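Local atomic coordinates of alginate lyase (PDB entry 6KFN), a protein that cleaves the polysaccharide alginate, probably by the beta-elimination usual for polysaccharide lyases, and is built on a right-handed parallel beta-helix. Residues A[72-77]-A[90-95]; A[108-113]-A[134-139]; A[114-119]-A[143-148]; A[179-184]-A[209-214]. One frame throughout, in Å; residues are numbered along the deposited sequence.

Overall arrangement
The four contacts lie one after another along a right-handed parallel beta-helix, each joining successive coils. Contact 1 closes a loop of 12 residues between 72-77 and 90-95 before the later ones open. Contacts 2 and 3 cross: 108-113 runs directly into 114-119, and 134-139 is followed by 143-148, so the same two coils are tied first through strands 110-114 and 134-136, then through the turns leading to strands 119-122 and 149-151. Contact 4 follows in series, joining the turns ahead of strands 184-186 and 215-217. Contacts 3 and 4 have centres about 9 Å apart and share one sodium ion, whereas contacts 1 and 4 do not touch.

Contact 1. Residues A[72-77]-A[90-95]; sequences GYSLYV and TGALKG
Tyr-73 meets Lys-94 through its backbone and CB, while its ring leads away from 90-95 and takes CB of Tyr-76 on one face, 3.4 Å above the ring plane and offset toward the rim. With CG set between the backbone N and the carbonyl carbon (chi1 41°), the ring's hydroxyl reaches a weak hydrogen bond with Lys-40. The second flat group is the carbonyl of Thr-90. Ser-74 OG donates to Thr-90 O at 3.1 Å from above, 57° out of the carbonyl plane and so off the usual lone-pair directions; resting on one of two conformers, the bond is doubtful. These segments are corners of consecutive coils of the parallel beta-helix, where strand 73-77 begins beside strand 94-99. The backbone evidence for that pairing is uneven. Ser-74 N donates to Lys-94 O at 3.1 Å and Leu-75 N to Gly-95 O at 3.1 Å, but the bond from Lys-94 N to Gly-72 O is weak at 3.3 Å. A CA-H...O contact adds to them, CA of Tyr-73 lying 3.1 Å from Lys-94 O. CB of the buried Ala-92 presses on the peptide between Tyr-73 and Ser-74, 3.4 Å from Tyr-73 C. Lys-94 passes Gly-72 O with its CG at 3.8 Å, and its chain, bent at chi2, carries NZ off to salt bridges with Glu-117 and Asp-116.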
loop_
_atom_site.group_PDB
_atom_site.type_symbol
_atom_site.label_atom_id
_atom_site.label_comp_id
_atom_site.label_asym_id
_atom_site.label_seq_id
_atom_site.Cartn_x
_atom_site.Cartn_y
_atom_site.Cartn_z
ATOM N N GLY A 72 -17.297 2.852 -2.638
ATOM C CA GLY A 72 -16.782 3.627 -1.542
ATOM C C GLY A 72 -15.397 3.228 -1.078
ATOM O O GLY A 72 -14.571 2.710 -1.806
ATOM N N TYR A 73 -15.141 3.509 0.173
ATOM C CA TYR A 73 -13.834 3.333 0.787
ATOM C C TYR A 73 -14.075 3.134 2.263
ATOM O O TYR A 73 -15.116 3.533 2.814
ATOM C CB TYR A 73 -12.970 4.550 0.543
ATOM C CG TYR A 73 -13.748 5.809 0.683
ATOM C CD1 TYR A 73 -14.025 6.339 1.904
ATOM C CD2 TYR A 73 -14.182 6.495 -0.453
ATOM C CE1 TYR A 73 -14.736 7.529 2.039
ATOM C CE2 TYR A 73 -14.888 7.680 -0.350
ATOM C CZ TYR A 73 -15.174 8.192 0.890
ATOM O OH TYR A 73 -15.868 9.355 1.035
ATOM N N SER A 74 -13.114 2.529 2.931
ATOM C CA SER A 74 -13.221 2.492 4.371
ATOM C C SER A 74 -12.865 3.847 4.975
ATOM O O SER A 74 -13.537 4.343 5.883
ATOM C CB SER A 74 -12.351 1.427 4.994
ATOM O OG SER A 74 -12.494 0.147 4.361
ATOM N N LEU A 75 -11.818 4.480 4.442
ATOM C CA LEU A 75 -11.360 5.780 4.909
ATOM C C LEU A 75 -10.755 6.521 3.728
ATOM O O LEU A 75 -9.940 5.968 2.995
ATOM C CB LEU A 75 -10.331 5.586 6.023
ATOM C CG LEU A 75 -9.787 6.860 6.681
ATOM C CD1 LEU A 75 -10.911 7.639 7.436
ATOM C CD2 LEU A 75 -8.649 6.537 7.615
ATOM N N TYR A 76 -11.138 7.795 3.580
ATOM C CA TYR A 76 -10.647 8.672 2.511
ATOM C C TYR A 76 -9.944 9.838 3.194
ATOM O O TYR A 76 -10.598 10.624 3.887
ATOM C CB TYR A 76 -11.811 9.165 1.656
ATOM C CG TYR A 76 -11.456 10.050 0.494
ATOM C CD1 TYR A 76 -10.287 9.911 -0.218
ATOM C CD2 TYR A 76 -12.315 11.050 0.078
ATOM C CE1 TYR A 76 -10.011 10.698 -1.339
ATOM C CE2 TYR A 76 -12.056 11.834 -1.027
ATOM C CZ TYR A 76 -10.900 11.666 -1.726
ATOM O OH TYR A 76 -10.673 12.464 -2.809
ATOM N N VAL A 77 -8.628 9.959 3.007
ATOM C CA VAL A 77 -7.810 10.960 3.679
ATOM C C VAL A 77 -7.399 11.994 2.640
ATOM O O VAL A 77 -6.745 11.658 1.655
ATOM C CB VAL A 77 -6.571 10.326 4.332
ATOM C CG1 VAL A 77 -5.817 11.399 5.128
ATOM C CG2 VAL A 77 -6.936 9.143 5.217
ATOM N N THR A 90 -12.296 -2.604 6.258
ATOM C CA THR A 90 -12.861 -3.653 5.445
ATOM C C THR A 90 -14.081 -3.182 4.693
ATOM O O THR A 90 -14.618 -2.104 4.936
ATOM C CB THR A 90 -13.186 -4.856 6.355
ATOM O OG1 THR A 90 -13.454 -6.018 5.569
ATOM C CG2 THR A 90 -14.387 -4.636 7.259
ATOM N N GLY A 91 -14.563 -4.057 3.798
ATOM C CA GLY A 91 -15.932 -3.919 3.352
ATOM C C GLY A 91 -16.226 -2.755 2.424
ATOM O O GLY A 91 -17.326 -2.173 2.470
ATOM N N ALA A 92 -15.290 -2.411 1.575
ATOM C CA ALA A 92 -15.414 -1.295 0.654
ATOM C C ALA A 92 -14.627 -1.604 -0.597
ATOM O O ALA A 92 -13.804 -2.513 -0.641
ATOM C CB ALA A 92 -14.924 -0.002 1.284
ATOM N N LEU A 93 -14.817 -0.767 -1.613
ATOM C CA LEU A 93 -14.101 -0.912 -2.878
ATOM C C LEU A 93 -12.619 -0.629 -2.750
ATOM O O LEU A 93 -11.795 -1.231 -3.429
ATOM C CB LEU A 93 -14.739 -0.020 -3.946
ATOM C CG LEU A 93 -14.230 -0.205 -5.367
ATOM C CD1 LEU A 93 -14.612 -1.540 -5.940
ATOM C CD2 LEU A 93 -14.782 0.902 -6.280
ATOM N N LYS A 94 -12.275 0.327 -1.894
ATOM C CA LYS A 94 -10.894 0.622 -1.545
ATOM C C LYS A 94 -10.794 0.637 -0.035
ATOM O O LYS A 94 -11.749 1.004 0.654
ATOM C CB LYS A 94 -10.487 2.028 -2.025
ATOM C CG LYS A 94 -11.070 2.513 -3.365
ATOM C CD LYS A 94 -10.497 1.759 -4.487
ATOM C CE LYS A 94 -10.859 2.398 -5.860
ATOM N NZ LYS A 94 -10.372 1.558 -7.015
ATOM N N GLY A 95 -9.632 0.272 0.514
ATOM C CA GLY A 95 -9.452 0.324 1.945
ATOM C C GLY A 95 -9.216 1.760 2.419
ATOM O O GLY A 95 -10.102 2.398 2.975
#

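Contact 2. Residues A[108-113]-A[134-139]; sequences GLEIYD and HIYNTG
Tyr-136 lies beside Tyr-112, whose CB stands 3.5 Å from the centroid of the Tyr-136 ring, almost on the normal, a CH-pi contact. Both CG atoms sit between backbone N and carbonyl carbon (chi1 62° in Tyr-136), pointing the side chains the same way; the ring planes are 12° apart but slid until they barely overlap. CD1 of Tyr-136 stands over the centre of the His-134 ring, whose NE2 is hydrogen-bonded to Gly-176 O. At its own ring edge, Tyr-136 OH donates to Glu-110 OE2, delivered by an extended chain, at 2.6 Å on the anti lone pair. A leucine in place of Tyr-136 would probably leave the Glu-110 carboxylate without this donor and Tyr-112 CB without its aromatic cover. Strands 110-112 and 134-136 are parallel neighbours on successive coils of the beta-helix, their directions 7° apart. Ile-111 N donates to His-134 O at 2.9 Å, and Tyr-136 N to Ile-111 O at 3.0 Å. On the face opposite the tyrosines, Ile-111 CB packs 4.2 Å from Ile-135 CG1, and both isoleucines reach Val-119. At the corner by Asp-113, Asn-137 ND2 donates to Asp-113 OD1 at 3.1 Å, from the syn side but tilted out of the carboxylate plane.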
loop_
_atom_site.group_PDB
_atom_site.type_symbol
_atom_site.label_atom_id
_atom_site.label_comp_id
_atom_site.label_asym_id
_atom_site.label_seq_id
_atom_site.Cartn_x
_atom_site.Cartn_y
_atom_site.Cartn_z
ATOM N N GLY A 108 -0.139 -0.333 12.405
ATOM C CA GLY A 108 -0.911 -1.326 13.126
ATOM C C GLY A 108 -2.257 -1.591 12.502
ATOM O O GLY A 108 -3.198 -1.958 13.220
ATOM N N LEU A 109 -2.388 -1.434 11.187
ATOM C CA LEU A 109 -3.648 -1.612 10.508
ATOM C C LEU A 109 -3.803 -3.030 9.972
ATOM O O LEU A 109 -2.833 -3.706 9.629
ATOM C CB LEU A 109 -3.781 -0.617 9.357
ATOM C CG LEU A 109 -3.530 0.850 9.721
ATOM C CD1 LEU A 109 -3.913 1.730 8.558
ATOM C CD2 LEU A 109 -4.302 1.260 10.971
ATOM N N GLU A 110 -5.053 -3.445 9.862
ATOM C CA GLU A 110 -5.419 -4.707 9.230
ATOM C C GLU A 110 -6.490 -4.380 8.196
ATOM O O GLU A 110 -7.587 -3.968 8.580
ATOM C CB GLU A 110 -5.903 -5.701 10.290
ATOM C CG GLU A 110 -6.214 -7.069 9.750
ATOM C CD GLU A 110 -6.770 -8.055 10.771
ATOM O OE1 GLU A 110 -6.708 -7.790 11.971
ATOM O OE2 GLU A 110 -7.292 -9.093 10.324
ATOM N N ILE A 111 -6.149 -4.530 6.906
ATOM C CA ILE A 111 -6.978 -4.047 5.809
ATOM C C ILE A 111 -7.304 -5.260 4.941
ATOM O O ILE A 111 -6.379 -5.922 4.454
ATOM C CB ILE A 111 -6.251 -2.968 4.998
ATOM C CG1 ILE A 111 -5.852 -1.811 5.917
ATOM C CG2 ILE A 111 -7.094 -2.524 3.817
ATOM C CD1 ILE A 111 -4.972 -0.788 5.264
ATOM N N TYR A 112 -8.593 -5.567 4.779
ATOM C CA TYR A 112 -8.944 -6.846 4.172
ATOM C C TYR A 112 -10.363 -6.822 3.650
ATOM O O TYR A 112 -11.218 -6.046 4.088
ATOM C CB TYR A 112 -8.798 -7.997 5.217
ATOM C CG TYR A 112 -9.675 -7.792 6.443
ATOM C CD1 TYR A 112 -9.249 -6.962 7.477
ATOM C CD2 TYR A 112 -10.944 -8.336 6.553
ATOM C CE1 TYR A 112 -10.014 -6.683 8.565
ATOM C CE2 TYR A 112 -11.761 -8.042 7.698
ATOM C CZ TYR A 112 -11.255 -7.197 8.682
ATOM O OH TYR A 112 -11.953 -6.837 9.836
ATOM N N ASP A 113 -10.617 -7.753 2.725
ATOM C CA ASP A 113 -11.924 -7.933 2.094
ATOM C C ASP A 113 -12.359 -6.639 1.394
ATOM O O ASP A 113 -13.369 -6.004 1.688
ATOM C CB ASP A 113 -12.989 -8.482 3.034
ATOM C CG ASP A 113 -12.698 -9.890 3.508
ATOM O OD1 ASP A 113 -11.944 -10.630 2.866
ATOM O OD2 ASP A 113 -13.273 -10.233 4.582
ATOM N N HIS A 134 -1.054 -5.289 8.022
ATOM C CA HIS A 134 -1.323 -6.478 7.213
ATOM C C HIS A 134 -2.448 -6.154 6.259
ATOM O O HIS A 134 -3.535 -5.756 6.699
ATOM C CB HIS A 134 -1.702 -7.653 8.112
ATOM C CG HIS A 134 -1.882 -8.965 7.384
ATOM N ND1 HIS A 134 -2.523 -10.027 7.975
ATOM C CD2 HIS A 134 -1.514 -9.384 6.159
ATOM C CE1 HIS A 134 -2.515 -11.051 7.136
ATOM N NE2 HIS A 134 -1.917 -10.684 6.019
ATOM N N ILE A 135 -2.202 -6.354 4.952
ATOM C CA ILE A 135 -3.177 -6.164 3.910
ATOM C C ILE A 135 -3.387 -7.517 3.238
ATOM O O ILE A 135 -2.411 -8.147 2.817
ATOM C CB ILE A 135 -2.702 -5.128 2.865
ATOM C CG1 ILE A 135 -2.434 -3.775 3.526
ATOM C CG2 ILE A 135 -3.682 -5.021 1.727
ATOM C CD1 ILE A 135 -1.629 -2.818 2.670
ATOM N N TYR A 136 -4.642 -7.965 3.137
ATOM C CA TYR A 136 -4.923 -9.261 2.535
ATOM C C TYR A 136 -6.320 -9.223 1.938
ATOM O O TYR A 136 -7.116 -8.331 2.224
ATOM C CB TYR A 136 -4.710 -10.407 3.565
ATOM C CG TYR A 136 -5.596 -10.374 4.783
ATOM C CD1 TYR A 136 -5.272 -9.590 5.887
ATOM C CD2 TYR A 136 -6.718 -11.180 4.867
ATOM C CE1 TYR A 136 -6.063 -9.596 7.028
ATOM C CE2 TYR A 136 -7.510 -11.194 5.995
ATOM C CZ TYR A 136 -7.191 -10.415 7.084
ATOM O OH TYR A 136 -7.987 -10.455 8.196
ATOM N N ASN A 137 -6.633 -10.204 1.081
ATOM C CA ASN A 137 -7.985 -10.339 0.522
ATOM C C ASN A 137 -8.453 -9.042 -0.151
ATOM O O ASN A 137 -9.432 -8.409 0.253
ATOM C CB ASN A 137 -8.996 -10.792 1.582
ATOM C CG ASN A 137 -8.780 -12.182 1.999
ATOM O OD1 ASN A 137 -7.899 -12.874 1.532
ATOM N ND2 ASN A 137 -9.573 -12.601 2.998
ATOM N N THR A 138 -7.744 -8.692 -1.227
ATOM C CA THR A 138 -8.079 -7.543 -2.079
ATOM C C THR A 138 -8.451 -8.034 -3.463
ATOM O O THR A 138 -8.203 -9.187 -3.820
ATOM C CB THR A 138 -6.905 -6.565 -2.168
ATOM O OG1 THR A 138 -5.785 -7.257 -2.709
ATOM C CG2 THR A 138 -6.502 -6.007 -0.809
ATOM N N GLY A 139 -9.036 -7.163 -4.283
ATOM C CA GLY A 139 -9.460 -7.572 -5.597
ATOM C C GLY A 139 -10.651 -8.492 -5.617
ATOM O O GLY A 139 -10.836 -9.234 -6.603
#

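Contact 3. Residues A[114-119]-A[143-148]; sequences IGDEGV and AGFGEG. With NA (sodium ion), chain B.
The turns preceding two parallel strands of the beta-helix come together here beside a sodium site, Asp-116 to Val-119 lying against Phe-145 to Gly-148 of the next coil. Gly-118 N donates to Glu-147 O at 3.0 Å, nearly straight at 160°, and Val-119 N to Gly-148 O at 3.0 Å. Gly-118 lies so near Gly-148 O that a CB there would clash. Asp-116 runs alongside Phe-145, its CG 3.7 Å from Phe-145 CB, with carboxylate and ring planes 77° apart. Its OD2 forms a salt bridge with Lys-94, which Glu-117 OE1 also binds. An alanine at Asp-116 would probably cost Lys-94 one of these two carboxylates and bare the flank of Phe-145 CB. Glu-147, bent at chi2 (82°), turns OE2 to the sodium ion at 2.3 Å; Glu-182, Asp-185 and three waters complete six oxygens. One of these, water 1, donates to Gly-144 O at 2.9 Å, coupling the turn to the metal shell. Segment 114-119 links strand 110-114 to 119-122, while 143-148 leads into strand 149-151; on the preceding coil, strand 94-99 offers Met-97 to Glu-117 and Leu-98 to Val-119.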
loop_
_atom_site.group_PDB
_atom_site.type_symbol
_atom_site.label_atom_id
_atom_site.label_comp_id
_atom_site.label_asym_id
_atom_site.label_seq_id
_atom_site.Cartn_x
_atom_site.Cartn_y
_atom_site.Cartn_z
ATOM N N ILE A 114 -11.529 -6.273 0.407
ATOM C CA ILE A 114 -11.607 -5.031 -0.344
ATOM C C ILE A 114 -11.897 -5.369 -1.807
ATOM O O ILE A 114 -11.314 -6.301 -2.373
ATOM C CB ILE A 114 -10.266 -4.255 -0.217
ATOM C CG1 ILE A 114 -9.926 -3.957 1.250
ATOM C CG2 ILE A 114 -10.291 -2.996 -1.033
ATOM C CD1 ILE A 114 -10.954 -3.147 2.005
ATOM N N GLY A 115 -12.790 -4.601 -2.430
ATOM C CA GLY A 115 -13.168 -4.894 -3.810
ATOM C C GLY A 115 -12.034 -4.722 -4.821
ATOM O O GLY A 115 -11.840 -5.575 -5.699
ATOM N N ASP A 116 -11.318 -3.597 -4.734
ATOM C CA ASP A 116 -10.176 -3.269 -5.568
ATOM C C ASP A 116 -8.941 -3.223 -4.662
ATOM O O ASP A 116 -8.612 -4.245 -4.052
ATOM C CB ASP A 116 -10.430 -1.968 -6.353
ATOM C CG ASP A 116 -11.515 -2.083 -7.419
ATOM O OD1 ASP A 116 -12.039 -3.161 -7.728
ATOM O OD2 ASP A 116 -11.807 -0.979 -7.984
ATOM N N GLU A 117 -8.274 -2.060 -4.558
ATOM C CA GLU A 117 -6.950 -1.988 -3.942
ATOM C C GLU A 117 -7.025 -1.624 -2.458
ATOM O O GLU A 117 -7.867 -0.850 -2.000
ATOM C CB GLU A 117 -6.018 -1.052 -4.719
ATOM C CG GLU A 117 -6.285 0.451 -4.648
ATOM C CD GLU A 117 -7.310 1.029 -5.625
ATOM O OE1 GLU A 117 -8.159 0.275 -6.152
ATOM O OE2 GLU A 117 -7.311 2.280 -5.843
ATOM N N GLY A 118 -6.073 -2.158 -1.699
ATOM C CA GLY A 118 -6.059 -1.964 -0.262
ATOM C C GLY A 118 -5.783 -0.531 0.159
ATOM O O GLY A 118 -6.565 0.059 0.913
ATOM N N VAL A 119 -4.640 -0.009 -0.268
ATOM C CA VAL A 119 -4.182 1.338 0.074
ATOM C C VAL A 119 -3.737 2.006 -1.209
ATOM O O VAL A 119 -2.987 1.403 -1.982
ATOM C CB VAL A 119 -3.035 1.304 1.095
ATOM C CG1 VAL A 119 -2.477 2.711 1.395
ATOM C CG2 VAL A 119 -3.511 0.636 2.387
ATOM N N ALA A 143 -10.131 -8.304 -9.874
ATOM C CA ALA A 143 -8.826 -8.855 -9.554
ATOM C C ALA A 143 -7.707 -7.979 -10.095
ATOM O O ALA A 143 -6.687 -7.789 -9.434
ATOM C CB ALA A 143 -8.694 -10.267 -10.127
ATOM N N GLY A 144 -7.886 -7.471 -11.308
ATOM C CA GLY A 144 -6.848 -6.672 -11.933
ATOM C C GLY A 144 -6.664 -5.291 -11.343
ATOM O O GLY A 144 -5.682 -4.622 -11.695
ATOM N N PHE A 145 -7.576 -4.879 -10.479
ATOM C CA PHE A 145 -7.476 -3.657 -9.665
ATOM C C PHE A 145 -7.252 -3.999 -8.195
ATOM O O PHE A 145 -7.534 -3.204 -7.306
ATOM C CB PHE A 145 -8.763 -2.817 -9.807
ATOM C CG PHE A 145 -9.103 -2.344 -11.197
ATOM C CD1 PHE A 145 -8.158 -2.209 -12.215
ATOM C CD2 PHE A 145 -10.401 -1.977 -11.476
ATOM C CE1 PHE A 145 -8.486 -1.737 -13.461
ATOM C CE2 PHE A 145 -10.741 -1.531 -12.749
ATOM C CZ PHE A 145 -9.765 -1.407 -13.737
ATOM N N GLY A 146 -6.740 -5.214 -7.920
ATOM C CA GLY A 146 -6.657 -5.733 -6.575
ATOM C C GLY A 146 -5.293 -5.617 -5.926
ATOM O O GLY A 146 -4.873 -6.540 -5.211
ATOM N N GLU A 147 -4.599 -4.514 -6.153
ATOM C CA GLU A 147 -3.274 -4.348 -5.569
ATOM C C GLU A 147 -3.374 -4.239 -4.053
ATOM O O GLU A 147 -4.350 -3.745 -3.501
ATOM C CB GLU A 147 -2.583 -3.094 -6.113
ATOM C CG GLU A 147 -2.322 -3.127 -7.610
ATOM C CD GLU A 147 -3.473 -2.761 -8.518
ATOM O OE1 GLU A 147 -4.570 -2.425 -8.053
ATOM O OE2 GLU A 147 -3.274 -2.815 -9.757
ATOM N N GLY A 148 -2.316 -4.672 -3.373
ATOM C CA GLY A 148 -2.235 -4.421 -1.948
ATOM C C GLY A 148 -2.075 -2.937 -1.644
ATOM O O GLY A 148 -2.880 -2.329 -0.935
HETATM NA NA NA B . -1.491 -3.353 -11.174
HETATM O O HOH W 1 -2.884 -5.107 -12.031
HETATM O O HOH W 2 -2.607 -1.706 -12.571
HETATM O O HOH W 3 -0.047 -4.048 -12.923
#

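Contact 4. Residues A[179-184]-A[209-214]; sequences VAAEHI and NYADSF. With NA (sodium ion), chain C; NA (sodium ion), chain B.
Ala-181 and Ala-211 mark the nearest approach at one end, their CA atoms 4.9 Å apart; the touching parts run with their directions 48° apart, and Ile-184 N donates to Phe-214 O at 3.1 Å, with an angle of 158° at the hydrogen. The side chains meet first as methyl on methyl, Ala-181 CB standing 3.6 Å from Ala-211 CB. Next to them Glu-182 lays its CB and CG along the carbonyls of Phe-214 and Ser-213. A bend at chi2 (88°) then swings its carboxylate past Ala-211, where OE1 binds one sodium ion, also held by Glu-147, at 2.5 Å; OE2 stays outside that ion's shell, so the carboxylate binds this ion in monodentate fashion, through OE1. Both segments are turns leading into strands 184-186 and 215-217, neighbours in the same parallel face of the beta-helix, and two sodium sites lie beside the turns. OE2 of Glu-182 receives hydrogen bonds from waters of both metals. Water 4 donates to Glu-182 OE2 at 2.9 Å and to Ser-213 OG at 2.8 Å, accepts from Asp-212 N, and binds the second sodium ion, so it bridges the segments and the metal; Ser-213 OG has a further partner in Ile-215 O. That second ion takes Tyr-210 O at 2.3 Å and Asp-212 OD1 at 2.4 Å, with Gln-242 and three waters completing its six oxygens.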
loop_
_atom_site.group_PDB
_atom_site.type_symbol
_atom_site.label_atom_id
_atom_site.label_comp_id
_atom_site.label_asym_id
_atom_site.label_seq_id
_atom_site.Cartn_x
_atom_site.Cartn_y
_atom_site.Cartn_z
ATOM N N VAL A 179 -4.272 -11.268 -2.029
ATOM C CA VAL A 179 -4.104 -10.025 -2.768
ATOM C C VAL A 179 -4.007 -10.402 -4.234
ATOM O O VAL A 179 -3.120 -11.137 -4.676
ATOM C CB VAL A 179 -2.885 -9.257 -2.232
ATOM C CG1 VAL A 179 -2.519 -8.110 -3.161
ATOM C CG2 VAL A 179 -3.192 -8.771 -0.830
ATOM N N ALA A 180 -5.004 -9.948 -5.019
ATOM C CA ALA A 180 -5.214 -10.476 -6.348
ATOM C C ALA A 180 -4.257 -9.898 -7.389
ATOM O O ALA A 180 -3.973 -10.573 -8.395
ATOM C CB ALA A 180 -6.647 -10.206 -6.818
ATOM N N ALA A 181 -3.812 -8.660 -7.234
ATOM C CA ALA A 181 -2.862 -8.058 -8.145
ATOM C C ALA A 181 -1.504 -7.964 -7.451
ATOM O O ALA A 181 -1.227 -8.735 -6.541
ATOM C CB ALA A 181 -3.400 -6.735 -8.716
ATOM N N GLU A 182 -0.627 -7.059 -7.918
ATOM C CA GLU A 182 0.651 -6.957 -7.229
ATOM C C GLU A 182 0.427 -6.621 -5.766
ATOM O O GLU A 182 -0.468 -5.866 -5.400
ATOM C CB GLU A 182 1.562 -5.868 -7.816
ATOM C CG GLU A 182 1.963 -6.059 -9.262
ATOM C CD GLU A 182 1.010 -5.468 -10.270
ATOM O OE1 GLU A 182 -0.070 -4.986 -9.936
ATOM O OE2 GLU A 182 1.455 -5.504 -11.484
ATOM N N HIS A 183 1.327 -7.111 -4.920
ATOM C CA HIS A 183 1.356 -6.630 -3.543
ATOM C C HIS A 183 1.600 -5.143 -3.492
ATOM O O HIS A 183 0.951 -4.438 -2.712
ATOM C CB HIS A 183 2.369 -7.435 -2.716
ATOM C CG HIS A 183 1.883 -8.813 -2.456
ATOM N ND1 HIS A 183 2.456 -9.622 -1.494
ATOM C CD2 HIS A 183 0.800 -9.473 -2.946
ATOM C CE1 HIS A 183 1.785 -10.762 -1.487
ATOM N NE2 HIS A 183 0.795 -10.709 -2.357
ATOM N N ILE A 184 2.532 -4.647 -4.311
ATOM C CA ILE A 184 2.829 -3.231 -4.389
ATOM C C ILE A 184 3.020 -2.879 -5.868
ATOM O O ILE A 184 3.836 -3.487 -6.553
ATOM C CB ILE A 184 4.054 -2.812 -3.598
ATOM C CG1 ILE A 184 3.944 -3.318 -2.142
ATOM C CG2 ILE A 184 4.242 -1.296 -3.637
ATOM C CD1 ILE A 184 5.197 -3.215 -1.355
ATOM N N ASN A 209 -4.618 -8.623 -15.474
ATOM C CA ASN A 209 -4.173 -7.235 -15.744
ATOM C C ASN A 209 -2.684 -7.079 -15.463
ATOM O O ASN A 209 -2.242 -6.119 -14.815
ATOM C CB ASN A 209 -4.983 -6.178 -14.988
ATOM C CG ASN A 209 -4.753 -4.780 -15.482
ATOM O OD1 ASN A 209 -4.434 -4.543 -16.655
ATOM N ND2 ASN A 209 -4.963 -3.806 -14.598
ATOM N N TYR A 210 -1.930 -8.088 -15.970
ATOM C CA TYR A 210 -0.454 -8.130 -15.940
ATOM C C TYR A 210 0.158 -8.294 -14.562
ATOM O O TYR A 210 1.369 -8.146 -14.424
ATOM C CB TYR A 210 0.183 -6.940 -16.677
ATOM C CG TYR A 210 -0.377 -6.639 -18.027
ATOM C CD1 TYR A 210 0.040 -7.366 -19.126
ATOM C CD2 TYR A 210 -1.322 -5.622 -18.219
ATOM C CE1 TYR A 210 -0.455 -7.099 -20.404
ATOM C CE2 TYR A 210 -1.816 -5.341 -19.489
ATOM C CZ TYR A 210 -1.377 -6.088 -20.558
ATOM O OH TYR A 210 -1.872 -5.812 -21.809
ATOM N N ALA A 211 -0.641 -8.591 -13.582
ATOM C CA ALA A 211 -0.195 -8.592 -12.197
ATOM C C ALA A 211 0.357 -9.970 -11.853
ATOM O O ALA A 211 -0.372 -10.902 -11.480
ATOM C CB ALA A 211 -1.333 -8.210 -11.260
ATOM N N ASP A 212 1.666 -10.102 -12.020
ATOM C CA ASP A 212 2.325 -11.411 -12.026
ATOM C C ASP A 212 3.669 -11.355 -11.297
ATOM O O ASP A 212 4.545 -12.194 -11.522
ATOM C CB ASP A 212 2.439 -11.968 -13.438
ATOM C CG ASP A 212 3.273 -11.126 -14.380
ATOM O OD1 ASP A 212 3.889 -10.136 -13.976
ATOM O OD2 ASP A 212 3.250 -11.473 -15.592
ATOM N N SER A 213 3.801 -10.414 -10.369
ATOM C CA SER A 213 4.987 -10.286 -9.539
ATOM C C SER A 213 4.557 -9.709 -8.187
ATOM O O SER A 213 3.462 -9.156 -8.055
ATOM C CB SER A 213 6.045 -9.392 -10.189
ATOM O OG SER A 213 5.542 -8.068 -10.379
ATOM N N PHE A 214 5.427 -9.825 -7.175
ATOM C CA PHE A 214 5.139 -9.181 -5.894
ATOM C C PHE A 214 5.049 -7.663 -6.022
ATOM O O PHE A 214 4.186 -7.023 -5.428
ATOM C CB PHE A 214 6.186 -9.513 -4.826
ATOM C CG PHE A 214 6.445 -10.977 -4.565
ATOM C CD1 PHE A 214 5.435 -11.851 -4.146
ATOM C CD2 PHE A 214 7.728 -11.479 -4.700
ATOM C CE1 PHE A 214 5.731 -13.188 -3.900
ATOM C CE2 PHE A 214 8.009 -12.799 -4.440
ATOM C CZ PHE A 214 7.014 -13.659 -4.035
HETATM NA NA NA C . 3.679 -7.784 -14.455
HETATM NA NA NA B . -1.491 -3.353 -11.174
HETATM O O HOH W 4 3.345 -7.562 -12.122
HETATM O O HOH W 3 -0.047 -4.048 -12.923
HETATM O O HOH W 1 -2.884 -5.107 -12.031
HETATM O O HOH W 2 -2.607 -1.706 -12.571
HETATM O O HOH W 5 3.197 -5.494 -14.835
HETATM O O HOH W 6 4.012 -8.037 -16.778
#